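Local coordinates for Slr1438 protein (PDB 3K25), which is of unknown function but belongs to the aldose 1-epimerase family, and so may bind a carbohydrate and act as a sugar isomerase, at residues I45-R50 / H164-C169; P98-G103 / D113-H118; Q107-L112 / S135-G140; T211-P216 / Q238-W243. All blocks are in the same frame, centred on the assembly; numbering follows the deposited sequence.

Interaction 1: I45-R50 / H164-C169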
loop_
_atom_site.group_PDB
_atom_site.type_symbol
_atom_site.label_atom_id
_atom_site.label_comp_id
_atom_site.label_asym_id
_atom_site.label_seq_id
_atom_site.Cartn_x
_atom_site.Cartn_y
_atom_site.Cartn_z
ATOM N N ILE A 45 -14.126 4.785 -3.977
ATOM C CA ILE A 45 -13.725 3.435 -3.653
ATOM C C ILE A 45 -12.598 3.451 -2.618
ATOM O O ILE A 45 -12.432 2.490 -1.871
ATOM C CB ILE A 45 -13.354 2.668 -4.946
ATOM C CG1 ILE A 45 -12.430 1.503 -4.645
ATOM C CG2 ILE A 45 -12.743 3.594 -5.948
ATOM C CD1 ILE A 45 -12.312 0.581 -5.840
ATOM N N LEU A 46 -11.852 4.558 -2.547
ATOM C CA LEU A 46 -10.777 4.711 -1.556
ATOM C C LEU A 46 -11.147 5.768 -0.527
ATOM O O LEU A 46 -11.917 6.684 -0.822
ATOM C CB LEU A 46 -9.471 5.148 -2.213
ATOM C CG LEU A 46 -8.666 4.096 -2.970
ATOM C CD1 LEU A 46 -7.458 4.744 -3.658
ATOM C CD2 LEU A 46 -8.223 3.033 -1.984
ATOM N N TYR A 47 -10.601 5.640 0.680
ATOM C CA TYR A 47 -10.843 6.613 1.745
ATOM C C TYR A 47 -9.646 7.542 1.761
ATOM O O TYR A 47 -8.527 7.094 1.517
ATOM C CB TYR A 47 -10.954 5.919 3.101
ATOM C CG TYR A 47 -10.711 6.833 4.296
ATOM C CD1 TYR A 47 -9.411 7.180 4.695
ATOM C CD2 TYR A 47 -11.779 7.324 5.046
ATOM C CE1 TYR A 47 -9.189 7.986 5.817
ATOM C CE2 TYR A 47 -11.569 8.129 6.162
ATOM C CZ TYR A 47 -10.277 8.455 6.546
ATOM O OH TYR A 47 -10.088 9.233 7.668
ATOM N N PHE A 48 -9.860 8.819 2.063
ATOM C CA PHE A 48 -8.740 9.749 2.079
ATOM C C PHE A 48 -8.963 10.952 2.977
ATOM O O PHE A 48 -9.902 11.715 2.784
ATOM C CB PHE A 48 -8.440 10.232 0.658
ATOM C CG PHE A 48 -7.080 10.857 0.506
ATOM C CD1 PHE A 48 -5.926 10.105 0.733
ATOM C CD2 PHE A 48 -6.948 12.191 0.135
ATOM C CE1 PHE A 48 -4.656 10.670 0.593
ATOM C CE2 PHE A 48 -5.684 12.766 -0.008
ATOM C CZ PHE A 48 -4.532 11.999 0.223
ATOM N N ASP A 49 -8.084 11.123 3.952
ATOM C CA ASP A 49 -8.187 12.238 4.880
ATOM C C ASP A 49 -7.499 13.472 4.288
ATOM O O ASP A 49 -6.298 13.681 4.484
ATOM C CB ASP A 49 -7.531 11.865 6.207
ATOM C CG ASP A 49 -7.780 12.895 7.285
ATOM O OD1 ASP A 49 -7.865 14.094 6.934
ATOM O OD2 ASP A 49 -7.873 12.507 8.477
ATOM N N ARG A 50 -8.278 14.291 3.581
ATOM C CA ARG A 50 -7.782 15.502 2.924
ATOM C C ARG A 50 -7.170 16.542 3.850
ATOM O O ARG A 50 -6.086 17.062 3.577
ATOM C CB ARG A 50 -8.904 16.151 2.111
ATOM C CG ARG A 50 -9.396 15.304 0.948
ATOM C CD ARG A 50 -10.502 15.996 0.192
ATOM N NE ARG A 50 -10.970 15.180 -0.920
ATOM C CZ ARG A 50 -12.051 15.447 -1.645
ATOM N NH1 ARG A 50 -12.784 16.517 -1.369
ATOM N NH2 ARG A 50 -12.400 14.641 -2.644
ATOM N N HIS A 164 -0.698 -0.485 1.173
ATOM C CA HIS A 164 -1.581 -0.234 2.297
ATOM C C HIS A 164 -2.885 0.466 1.888
ATOM O O HIS A 164 -3.235 1.517 2.436
ATOM C CB HIS A 164 -0.768 0.615 3.287
ATOM C CG HIS A 164 -1.411 0.812 4.619
ATOM N ND1 HIS A 164 -0.689 0.784 5.791
ATOM C CD2 HIS A 164 -2.683 1.123 4.966
ATOM C CE1 HIS A 164 -1.487 1.072 6.805
ATOM N NE2 HIS A 164 -2.702 1.282 6.331
ATOM N N PRO A 165 -3.637 -0.117 0.945
ATOM C CA PRO A 165 -4.889 0.522 0.517
ATOM C C PRO A 165 -5.935 0.744 1.610
ATOM O O PRO A 165 -6.206 -0.142 2.427
ATOM C CB PRO A 165 -5.402 -0.416 -0.574
ATOM C CG PRO A 165 -4.976 -1.763 -0.059
ATOM C CD PRO A 165 -3.535 -1.485 0.402
ATOM N N TYR A 166 -6.517 1.939 1.605
ATOM C CA TYR A 166 -7.576 2.314 2.539
ATOM C C TYR A 166 -8.890 2.299 1.759
ATOM O O TYR A 166 -9.233 3.292 1.112
ATOM C CB TYR A 166 -7.359 3.729 3.060
ATOM C CG TYR A 166 -6.213 3.891 4.019
ATOM C CD1 TYR A 166 -6.446 4.032 5.383
ATOM C CD2 TYR A 166 -4.901 3.962 3.560
ATOM C CE1 TYR A 166 -5.410 4.250 6.266
ATOM C CE2 TYR A 166 -3.848 4.181 4.433
ATOM C CZ TYR A 166 -4.108 4.329 5.790
ATOM O OH TYR A 166 -3.077 4.590 6.667
ATOM N N PHE A 167 -9.621 1.189 1.804
ATOM C CA PHE A 167 -10.886 1.108 1.085
ATOM C C PHE A 167 -12.017 1.764 1.860
ATOM O O PHE A 167 -12.122 1.598 3.086
ATOM C CB PHE A 167 -11.212 -0.340 0.793
ATOM C CG PHE A 167 -10.185 -1.009 -0.060
ATOM C CD1 PHE A 167 -9.982 -0.591 -1.370
ATOM C CD2 PHE A 167 -9.413 -2.057 0.445
ATOM C CE1 PHE A 167 -9.035 -1.199 -2.169
ATOM C CE2 PHE A 167 -8.460 -2.676 -0.345
ATOM C CZ PHE A 167 -8.267 -2.249 -1.662
ATOM N N PHE A 168 -12.851 2.526 1.143
ATOM C CA PHE A 168 -13.971 3.233 1.766
ATOM C C PHE A 168 -14.898 2.214 2.383
ATOM O O PHE A 168 -15.207 1.199 1.769
ATOM C CB PHE A 168 -14.734 4.073 0.734
ATOM C CG PHE A 168 -15.805 4.962 1.339
ATOM C CD1 PHE A 168 -15.474 5.928 2.290
ATOM C CD2 PHE A 168 -17.139 4.833 0.955
ATOM C CE1 PHE A 168 -16.457 6.756 2.850
ATOM C CE2 PHE A 168 -18.125 5.657 1.510
ATOM C CZ PHE A 168 -17.779 6.618 2.459
ATOM N N CYS A 169 -15.346 2.490 3.597
ATOM C CA CYS A 169 -16.214 1.556 4.279
ATOM C C CYS A 169 -16.887 2.213 5.477
ATOM O O CYS A 169 -16.258 2.413 6.516
ATOM C CB CYS A 169 -15.381 0.367 4.738
ATOM S SG CYS A 169 -16.351 -1.008 5.344
#
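Tyr-47 and Tyr-166 point their CB atoms at each other across the contact, 4.2 Å between the two CB atoms. Beyond CB the Tyr-166 ring leads away, and Tyr-47 CD1 meets it only obliquely. Tyr-47 has CG swung opposite its backbone N (chi1 159°), while the Tyr-166 CG stays beside its own N (chi1 -71°). The ring of Tyr-250 meets both tyrosine rings. Leu-46 starts away from the strand, yet one methyl turns back. Its CD2 lies 3.3 Å from Tyr-166 O and 4.1 Å from Phe-167 CD1. The Phe-167 ring presents its edge to the loop, with Ile-45 O near the ring plane and 4.0 Å from CD1. The Phe-167 side chain also touches Ile-229 and Val-231 of strand 227-233. Phe-168 touches the loop through CB, which sits 3.8 Å from Ile-45 O; its ring leads off elsewhere.

The backbones fix these positions with a single bridge between Leu-46 and Phe-167. Tyr-47 N donates to Tyr-166 O at 2.8 Å, and Phe-168 N donates to Ile-45 O at 3.0 Å. Both bonds are nearly straight at hydrogen. The contact thus ties the loop after strand 43-44 to the end of strand 157-168. Its polarity is confined to backbone groups that satisfy each other, and its side chains add apolar packing in a largely buried place.

Interaction 2: P98-G103 / D113-H118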
loop_
_atom_site.group_PDB
_atom_site.type_symbol
_atom_site.label_atom_id
_atom_site.label_comp_id
_atom_site.label_asym_id
_atom_site.label_seq_id
_atom_site.Cartn_x
_atom_site.Cartn_y
_atom_site.Cartn_z
ATOM N N PRO A 98 9.730 11.737 -2.759
ATOM C CA PRO A 98 9.116 12.036 -4.059
ATOM C C PRO A 98 9.611 11.070 -5.127
ATOM O O PRO A 98 10.779 10.683 -5.126
ATOM C CB PRO A 98 9.550 13.477 -4.326
ATOM C CG PRO A 98 10.893 13.569 -3.603
ATOM C CD PRO A 98 10.627 12.827 -2.318
ATOM N N TRP A 99 8.698 10.675 -6.013
ATOM C CA TRP A 99 8.976 9.782 -7.134
ATOM C C TRP A 99 8.911 10.640 -8.409
ATOM O O TRP A 99 8.284 11.705 -8.406
ATOM C CB TRP A 99 7.909 8.685 -7.203
ATOM C CG TRP A 99 7.907 7.714 -6.036
ATOM C CD1 TRP A 99 7.890 8.023 -4.695
ATOM C CD2 TRP A 99 7.836 6.275 -6.111
ATOM N NE1 TRP A 99 7.803 6.869 -3.943
ATOM C CE2 TRP A 99 7.767 5.786 -4.783
ATOM C CE3 TRP A 99 7.820 5.356 -7.171
ATOM C CZ2 TRP A 99 7.680 4.414 -4.489
ATOM C CZ3 TRP A 99 7.735 3.989 -6.877
ATOM C CH2 TRP A 99 7.665 3.537 -5.544
ATOM N N GLU A 100 9.554 10.198 -9.489
ATOM C CA GLU A 100 9.531 10.957 -10.746
ATOM C C GLU A 100 8.698 10.218 -11.777
ATOM O O GLU A 100 8.709 8.981 -11.817
ATOM C CB GLU A 100 10.929 11.098 -11.350
ATOM C CG GLU A 100 12.041 11.350 -10.375
ATOM C CD GLU A 100 13.412 11.280 -11.023
ATOM O OE1 GLU A 100 13.757 10.217 -11.595
ATOM O OE2 GLU A 100 14.140 12.294 -10.954
ATOM N N VAL A 101 7.991 10.963 -12.624
ATOM C CA VAL A 101 7.213 10.331 -13.681
ATOM C C VAL A 101 8.181 10.071 -14.844
ATOM O O VAL A 101 8.787 11.006 -15.376
ATOM C CB VAL A 101 6.074 11.242 -14.169
ATOM C CG1 VAL A 101 5.240 10.513 -15.209
ATOM C CG2 VAL A 101 5.216 11.666 -13.004
ATOM N N ILE A 102 8.337 8.806 -15.225
ATOM C CA ILE A 102 9.240 8.454 -16.315
ATOM C C ILE A 102 8.493 7.802 -17.460
ATOM O O ILE A 102 9.090 7.124 -18.291
ATOM C CB ILE A 102 10.351 7.476 -15.852
ATOM C CG1 ILE A 102 9.760 6.085 -15.612
ATOM C CG2 ILE A 102 11.017 8.007 -14.587
ATOM C CD1 ILE A 102 10.791 4.977 -15.609
ATOM N N GLY A 103 7.186 7.996 -17.506
ATOM C CA GLY A 103 6.412 7.401 -18.576
ATOM C C GLY A 103 4.916 7.628 -18.491
ATOM O O GLY A 103 4.363 7.936 -17.431
ATOM N N ASP A 113 3.760 5.914 -15.148
ATOM C CA ASP A 113 4.957 5.224 -14.676
ATOM C C ASP A 113 5.864 6.097 -13.799
ATOM O O ASP A 113 6.389 7.115 -14.242
ATOM C CB ASP A 113 5.729 4.677 -15.875
ATOM C CG ASP A 113 5.050 3.474 -16.483
ATOM O OD1 ASP A 113 3.880 3.220 -16.130
ATOM O OD2 ASP A 113 5.678 2.784 -17.308
ATOM N N LEU A 114 6.046 5.670 -12.552
ATOM C CA LEU A 114 6.844 6.407 -11.581
ATOM C C LEU A 114 8.121 5.701 -11.160
ATOM O O LEU A 114 8.203 4.470 -11.158
ATOM C CB LEU A 114 6.009 6.680 -10.336
ATOM C CG LEU A 114 4.649 7.323 -10.583
ATOM C CD1 LEU A 114 3.974 7.582 -9.245
ATOM C CD2 LEU A 114 4.831 8.628 -11.353
ATOM N N ARG A 115 9.106 6.495 -10.758
ATOM C CA ARG A 115 10.388 5.952 -10.346
ATOM C C ARG A 115 10.907 6.497 -9.026
ATOM O O ARG A 115 10.862 7.711 -8.758
ATOM C CB ARG A 115 11.426 6.211 -11.435
ATOM C CG ARG A 115 12.874 6.064 -10.992
ATOM C CD ARG A 115 13.802 6.354 -12.167
ATOM N NE ARG A 115 15.205 6.130 -11.837
ATOM C CZ ARG A 115 16.016 7.055 -11.342
ATOM N NH1 ARG A 115 15.573 8.289 -11.119
ATOM N NH2 ARG A 115 17.273 6.740 -11.064
ATOM N N LEU A 116 11.400 5.574 -8.208
ATOM C CA LEU A 116 11.992 5.908 -6.925
ATOM C C LEU A 116 13.373 5.281 -6.872
ATOM O O LEU A 116 13.526 4.055 -6.905
ATOM C CB LEU A 116 11.154 5.387 -5.769
ATOM C CG LEU A 116 11.809 5.679 -4.413
ATOM C CD1 LEU A 116 12.294 7.131 -4.359
ATOM C CD2 LEU A 116 10.799 5.381 -3.305
ATOM N N SER A 117 14.377 6.142 -6.795
ATOM C CA SER A 117 15.759 5.712 -6.757
ATOM C C SER A 117 16.399 5.962 -5.412
ATOM O O SER A 117 16.065 6.916 -4.698
ATOM C CB SER A 117 16.572 6.454 -7.822
ATOM O OG SER A 117 17.960 6.193 -7.676
ATOM N N HIS A 118 17.342 5.098 -5.083
ATOM C CA HIS A 118 18.081 5.242 -3.847
ATOM C C HIS A 118 18.882 6.558 -3.922
ATOM O O HIS A 118 19.023 7.154 -4.996
ATOM C CB HIS A 118 19.034 4.052 -3.700
ATOM C CG HIS A 118 20.051 3.955 -4.797
ATOM N ND1 HIS A 118 21.221 4.685 -4.795
ATOM C CD2 HIS A 118 20.057 3.240 -5.947
ATOM C CE1 HIS A 118 21.902 4.424 -5.896
ATOM N NE2 HIS A 118 21.218 3.548 -6.611
#
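Arg-115 NH1 donates to Glu-100 OE1 at 2.7 Å, a salt bridge between side chains that run alongside each other. OE1 lies in the guanidinium plane, but NH1 stands above the carboxylate plane. Arg-115 NH2 has a second partner, Glu-131. Further along, Asp-113 O accepts the backbone N-H of Ile-102 at 2.8 Å and also faces the C-H of Val-101 CA. Ile-102 and Gly-103 both lie opposite Asp-113, a classic beta bulge.

Trp-99 offers a ring face to Leu-116. Leu-116 CB sits 3.4 Å from the centroid of the six-membered ring, and CD2 reaches over toward CE2 and NE1. Trp-99 NE1 is hydrogen-bonded to Ala-94 O. Replacing Trp-99 by an alanine would probably leave Leu-116 without its aromatic cover and Ala-94 O without this donor. Val-101 CG2 meets Leu-114 CD2.

The two strands make a hairpin at one margin of an eight-stranded antiparallel sheet. Strand 130-139 follows next to 110-117, and its Phe-134 meets Trp-99 edge-to-face.

Interaction 3: Q107-L112 / S135-G140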
loop_
_atom_site.group_PDB
_atom_site.type_symbol
_atom_site.label_atom_id
_atom_site.label_comp_id
_atom_site.label_asym_id
_atom_site.label_seq_id
_atom_site.Cartn_x
_atom_site.Cartn_y
_atom_site.Cartn_z
ATOM N N GLN A 107 -3.332 4.073 -24.266
ATOM C CA GLN A 107 -3.944 3.252 -25.304
ATOM C C GLN A 107 -4.809 2.106 -24.770
ATOM O O GLN A 107 -5.989 2.013 -25.104
ATOM C CB GLN A 107 -2.873 2.686 -26.240
ATOM C CG GLN A 107 -2.117 1.494 -25.681
ATOM C CD GLN A 107 -1.049 0.985 -26.627
ATOM O OE1 GLN A 107 -0.078 1.688 -26.915
ATOM N NE2 GLN A 107 -1.222 -0.242 -27.120
ATOM N N ASP A 108 -4.234 1.236 -23.945
ATOM C CA ASP A 108 -4.987 0.109 -23.409
ATOM C C ASP A 108 -5.570 0.426 -22.047
ATOM O O ASP A 108 -6.341 -0.354 -21.494
ATOM C CB ASP A 108 -4.097 -1.132 -23.322
ATOM C CG ASP A 108 -3.564 -1.563 -24.683
ATOM O OD1 ASP A 108 -4.368 -1.673 -25.636
ATOM O OD2 ASP A 108 -2.342 -1.799 -24.800
ATOM N N ASN A 109 -5.203 1.591 -21.525
ATOM C CA ASN A 109 -5.668 2.057 -20.224
ATOM C C ASN A 109 -4.983 3.378 -19.892
ATOM O O ASN A 109 -4.206 3.898 -20.697
ATOM C CB ASN A 109 -5.335 1.030 -19.135
ATOM C CG ASN A 109 -3.873 0.585 -19.164
ATOM O OD1 ASN A 109 -2.952 1.405 -19.172
ATOM N ND2 ASN A 109 -3.658 -0.722 -19.173
ATOM N N ALA A 110 -5.292 3.927 -18.720
ATOM C CA ALA A 110 -4.662 5.163 -18.261
ATOM C C ALA A 110 -3.445 4.632 -17.520
ATOM O O ALA A 110 -3.583 3.948 -16.511
ATOM C CB ALA A 110 -5.582 5.923 -17.300
ATOM N N ARG A 111 -2.254 4.922 -18.018
ATOM C CA ARG A 111 -1.062 4.400 -17.370
ATOM C C ARG A 111 0.012 5.420 -17.031
ATOM O O ARG A 111 0.529 6.119 -17.910
ATOM C CB ARG A 111 -0.470 3.294 -18.240
ATOM C CG ARG A 111 0.914 2.876 -17.848
ATOM C CD ARG A 111 1.333 1.669 -18.636
ATOM N NE ARG A 111 2.757 1.387 -18.480
ATOM C CZ ARG A 111 3.326 0.253 -18.862
ATOM N NH1 ARG A 111 2.587 -0.702 -19.414
ATOM N NH2 ARG A 111 4.631 0.082 -18.710
ATOM N N LEU A 112 0.350 5.488 -15.749
ATOM C CA LEU A 112 1.375 6.411 -15.277
ATOM C C LEU A 112 2.548 5.615 -14.686
ATOM O O LEU A 112 2.352 4.748 -13.835
ATOM C CB LEU A 112 0.786 7.357 -14.223
ATOM C CG LEU A 112 1.409 8.752 -14.085
ATOM C CD1 LEU A 112 2.909 8.650 -14.032
ATOM C CD2 LEU A 112 1.017 9.591 -15.270
ATOM N N SER A 135 4.219 0.896 -12.122
ATOM C CA SER A 135 3.333 1.273 -13.204
ATOM C C SER A 135 1.911 1.201 -12.669
ATOM O O SER A 135 1.471 0.161 -12.176
ATOM C CB SER A 135 3.510 0.311 -14.387
ATOM O OG SER A 135 2.655 0.646 -15.467
ATOM N N TYR A 136 1.202 2.320 -12.741
ATOM C CA TYR A 136 -0.174 2.356 -12.284
ATOM C C TYR A 136 -1.036 2.399 -13.536
ATOM O O TYR A 136 -0.928 3.315 -14.344
ATOM C CB TYR A 136 -0.426 3.588 -11.425
ATOM C CG TYR A 136 0.548 3.769 -10.283
ATOM C CD1 TYR A 136 1.877 4.093 -10.529
ATOM C CD2 TYR A 136 0.128 3.671 -8.956
ATOM C CE1 TYR A 136 2.761 4.326 -9.495
ATOM C CE2 TYR A 136 1.010 3.905 -7.907
ATOM C CZ TYR A 136 2.325 4.239 -8.188
ATOM O OH TYR A 136 3.201 4.548 -7.170
ATOM N N GLN A 137 -1.878 1.384 -13.691
ATOM C CA GLN A 137 -2.757 1.256 -14.849
ATOM C C GLN A 137 -4.202 1.247 -14.398
ATOM O O GLN A 137 -4.593 0.442 -13.562
ATOM C CB GLN A 137 -2.415 -0.027 -15.596
ATOM C CG GLN A 137 -0.928 -0.120 -15.844
ATOM C CD GLN A 137 -0.481 -1.476 -16.307
ATOM O OE1 GLN A 137 -1.235 -2.445 -16.260
ATOM N NE2 GLN A 137 0.764 -1.560 -16.747
ATOM N N LEU A 138 -4.980 2.170 -14.958
ATOM C CA LEU A 138 -6.392 2.309 -14.633
ATOM C C LEU A 138 -7.276 1.978 -15.827
ATOM O O LEU A 138 -7.149 2.598 -16.877
ATOM C CB LEU A 138 -6.690 3.738 -14.199
ATOM C CG LEU A 138 -8.153 3.939 -13.799
ATOM C CD1 LEU A 138 -8.294 3.546 -12.331
ATOM C CD2 LEU A 138 -8.588 5.398 -14.002
ATOM N N GLN A 139 -8.150 0.988 -15.665
ATOM C CA GLN A 139 -9.090 0.605 -16.711
ATOM C C GLN A 139 -10.378 0.093 -16.095
ATOM O O GLN A 139 -10.373 -0.505 -15.019
ATOM C CB GLN A 139 -8.561 -0.503 -17.623
ATOM C CG GLN A 139 -9.741 -1.276 -18.257
ATOM C CD GLN A 139 -9.347 -2.502 -19.056
ATOM O OE1 GLN A 139 -8.506 -3.302 -18.630
ATOM N NE2 GLN A 139 -9.980 -2.674 -20.219
ATOM N N GLY A 140 -11.476 0.321 -16.809
ATOM C CA GLY A 140 -12.771 -0.133 -16.359
ATOM C C GLY A 140 -13.001 0.076 -14.882
ATOM O O GLY A 140 -13.046 1.208 -14.418
#
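Arg-111 places CG opposite its backbone N (chi1 167°) and runs extended to NE. Gln-137 keeps CG beside its own N (chi1 -50°) and then also runs extended. The two side chains therefore lie alongside each other and point the same way, with guanidinium and amide planes 30° apart. NH1 of Arg-111 and NE2 of Gln-137 are both donors and do not bond.

Ser-135 OG lies over one face of the guanidinium, offset toward the rim. This oxygen takes a hydrogen bond from Gln-137 NE2 at 3.2 Å. It is also hydrogen-bonded to Asp-113 OD1, the same oxygen that forms a salt bridge with Arg-111 NE. Asn-109 lays its amide near Gln-137 CB, with ND2 3.9 Å from that carbon.

Ala-110, Leu-112, Tyr-136 and Leu-138 share the other face. CB of Ala-110 and CB of Leu-138 are 4.0 Å apart. This face packs on strands 14-18 and 23-28. Four backbone bonds join the antiparallel strands, the shortest from Leu-138 N to Ala-110 O at 2.7 Å.

The chemistry divides largely by face. One side is mainly apolar, apart from the Tyr-136 hydroxyl; on the other, Asp-113 probably offsets the charge of Arg-111 and links it to the serine.

Interaction 4: T211-P216 / Q238-W243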
loop_
_atom_site.group_PDB
_atom_site.type_symbol
_atom_site.label_atom_id
_atom_site.label_comp_id
_atom_site.label_asym_id
_atom_site.label_seq_id
_atom_site.Cartn_x
_atom_site.Cartn_y
_atom_site.Cartn_z
ATOM N N THR A 211 -0.400 -14.162 8.132
ATOM C CA THR A 211 0.832 -14.497 7.437
ATOM C C THR A 211 0.852 -15.887 6.812
ATOM O O THR A 211 1.896 -16.330 6.322
ATOM C CB THR A 211 2.048 -14.363 8.374
ATOM O OG1 THR A 211 1.944 -15.321 9.433
ATOM C CG2 THR A 211 2.106 -12.957 8.969
ATOM N N GLN A 212 -0.294 -16.566 6.821
ATOM C CA GLN A 212 -0.417 -17.914 6.253
ATOM C C GLN A 212 -1.674 -17.966 5.393
ATOM O O GLN A 212 -2.755 -18.313 5.874
ATOM C CB GLN A 212 -0.522 -18.944 7.377
ATOM C CG GLN A 212 -0.344 -20.385 6.939
ATOM C CD GLN A 212 1.057 -20.664 6.437
ATOM O OE1 GLN A 212 2.040 -20.318 7.093
ATOM N NE2 GLN A 212 1.155 -21.298 5.274
ATOM N N ILE A 213 -1.531 -17.627 4.116
ATOM C CA ILE A 213 -2.676 -17.602 3.209
ATOM C C ILE A 213 -2.645 -18.685 2.149
ATOM O O ILE A 213 -1.574 -19.075 1.678
ATOM C CB ILE A 213 -2.810 -16.215 2.520
ATOM C CG1 ILE A 213 -1.527 -15.870 1.751
ATOM C CG2 ILE A 213 -3.124 -15.151 3.571
ATOM C CD1 ILE A 213 -1.558 -14.518 1.091
ATOM N N SER A 214 -3.830 -19.152 1.766
ATOM C CA SER A 214 -3.962 -20.221 0.780
ATOM C C SER A 214 -4.442 -19.784 -0.603
ATOM O O SER A 214 -4.723 -20.622 -1.465
ATOM C CB SER A 214 -4.914 -21.286 1.322
ATOM O OG SER A 214 -6.156 -20.714 1.695
ATOM N N GLN A 215 -4.536 -18.477 -0.812
ATOM C CA GLN A 215 -5.001 -17.939 -2.086
ATOM C C GLN A 215 -4.260 -16.660 -2.431
ATOM O O GLN A 215 -3.955 -15.858 -1.556
ATOM C CB GLN A 215 -6.496 -17.620 -2.014
ATOM C CG GLN A 215 -7.434 -18.812 -2.023
ATOM C CD GLN A 215 -7.894 -19.162 -3.416
ATOM O OE1 GLN A 215 -7.131 -19.700 -4.212
ATOM N NE2 GLN A 215 -9.144 -18.841 -3.727
ATOM N N PRO A 216 -3.962 -16.454 -3.717
ATOM C CA PRO A 216 -3.259 -15.242 -4.138
ATOM C C PRO A 216 -4.277 -14.105 -4.284
ATOM O O PRO A 216 -4.124 -13.219 -5.130
ATOM C CB PRO A 216 -2.656 -15.658 -5.471
ATOM C CG PRO A 216 -3.754 -16.523 -6.048
ATOM C CD PRO A 216 -4.150 -17.377 -4.852
ATOM N N GLN A 238 2.997 -12.759 0.375
ATOM C CA GLN A 238 2.613 -13.931 1.154
ATOM C C GLN A 238 1.831 -13.622 2.417
ATOM O O GLN A 238 1.348 -14.535 3.085
ATOM C CB GLN A 238 3.874 -14.711 1.501
ATOM C CG GLN A 238 4.741 -14.946 0.274
ATOM C CD GLN A 238 6.170 -15.271 0.625
ATOM O OE1 GLN A 238 6.472 -16.373 1.074
ATOM N NE2 GLN A 238 7.063 -14.300 0.432
ATOM N N THR A 239 1.699 -12.335 2.732
ATOM C CA THR A 239 0.973 -11.908 3.928
ATOM C C THR A 239 -0.164 -10.925 3.653
ATOM O O THR A 239 -0.062 -10.055 2.786
ATOM C CB THR A 239 1.928 -11.275 4.957
ATOM O OG1 THR A 239 2.636 -12.312 5.654
ATOM C CG2 THR A 239 1.152 -10.432 5.960
ATOM N N LEU A 240 -1.241 -11.068 4.418
ATOM C CA LEU A 240 -2.398 -10.210 4.275
ATOM C C LEU A 240 -2.673 -9.511 5.598
ATOM O O LEU A 240 -2.832 -10.162 6.637
ATOM C CB LEU A 240 -3.598 -11.046 3.863
ATOM C CG LEU A 240 -4.441 -10.563 2.683
ATOM C CD1 LEU A 240 -3.653 -9.661 1.727
ATOM C CD2 LEU A 240 -4.942 -11.818 1.962
ATOM N N VAL A 241 -2.715 -8.178 5.555
ATOM C CA VAL A 241 -2.959 -7.381 6.751
ATOM C C VAL A 241 -4.318 -6.675 6.696
ATOM O O VAL A 241 -4.753 -6.219 5.635
ATOM C CB VAL A 241 -1.838 -6.318 6.941
ATOM C CG1 VAL A 241 -2.217 -5.342 8.055
ATOM C CG2 VAL A 241 -0.510 -7.005 7.269
ATOM N N LEU A 242 -4.991 -6.598 7.842
ATOM C CA LEU A 242 -6.287 -5.930 7.908
ATOM C C LEU A 242 -6.275 -4.868 9.007
ATOM O O LEU A 242 -6.090 -5.184 10.172
ATOM C CB LEU A 242 -7.387 -6.954 8.151
ATOM C CG LEU A 242 -8.781 -6.359 7.992
ATOM C CD1 LEU A 242 -9.707 -7.382 7.351
ATOM C CD2 LEU A 242 -9.287 -5.892 9.352
ATOM N N TRP A 243 -6.467 -3.609 8.615
ATOM C CA TRP A 243 -6.443 -2.452 9.521
ATOM C C TRP A 243 -7.790 -1.733 9.500
ATOM O O TRP A 243 -8.386 -1.533 8.441
ATOM C CB TRP A 243 -5.329 -1.504 9.055
ATOM C CG TRP A 243 -5.168 -0.139 9.745
ATOM C CD1 TRP A 243 -4.820 1.054 9.133
ATOM C CD2 TRP A 243 -5.192 0.138 11.147
ATOM N NE1 TRP A 243 -4.620 2.037 10.070
ATOM C CE2 TRP A 243 -4.841 1.506 11.313
ATOM C CE3 TRP A 243 -5.467 -0.630 12.280
ATOM C CZ2 TRP A 243 -4.760 2.109 12.565
ATOM C CZ3 TRP A 243 -5.384 -0.027 13.525
ATOM C CH2 TRP A 243 -5.033 1.331 13.656
#
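Ile-213 leans from the loop after strand 205-210 onto the start of strand 239-245, where Gln-238 and Thr-239 form a classic beta bulge facing Trp-256. Its CB points toward that strand, and the side chain forks there. A chi1 of 58° tucks CG1 between the two backbone branches, which brings it 3.4 Å from Gln-238 O. The branch continues extended, and its tip CD1 stays beside the same carbonyl, 3.7 Å from Gln-238 C. The other branch, CG2, lies 4.1 Å from both CB and CD2 of Leu-240. The Ile-213 and Leu-240 side chains meet almost perpendicularly, and Phe-233 of strand 227-233 touches both. With an alanine at Ile-213, both branches would go, which would probably open a gap beside Leu-240 and leave the Gln-238 carbonyl less shielded.

Gln-238 O also receives a weak hydrogen bond from Gln-268 NE2. Strand 239-245 belongs to an antiparallel sheet and pairs with strands 205-210 and 250-256. Thr-211 and Thr-239 complete the contact, running alongside each other in the same direction. Thr-239 OG1 is hydrogen-bonded to Gln-268 OE1, and the methyl CG2 of Thr-211 lies 3.4 Å from that hydroxyl oxygen.

In the fold
Interactions 2 and 3 adjoin in one eight-stranded antiparallel sheet, their centres 16 Å apart. They share strand 110-117, paired with 100-105 in interaction 2 and with 130-139 in interaction 3. Along the chain their segments alternate, and both fall between the two segments of interaction 1. Interaction 4 comes later in sequence. Interactions 1 and 4 both reach a second antiparallel sheet, with centres 19 Å apart, and His-164 and Trp-243 pack together between them. Interactions 2 and 4 lie on opposite sides of the chain's centre, about 28 Å apart between centres. Together the four contacts tie loops and strands of a predominantly beta chain, consistent with the galactose mutarotase-like fold of its family.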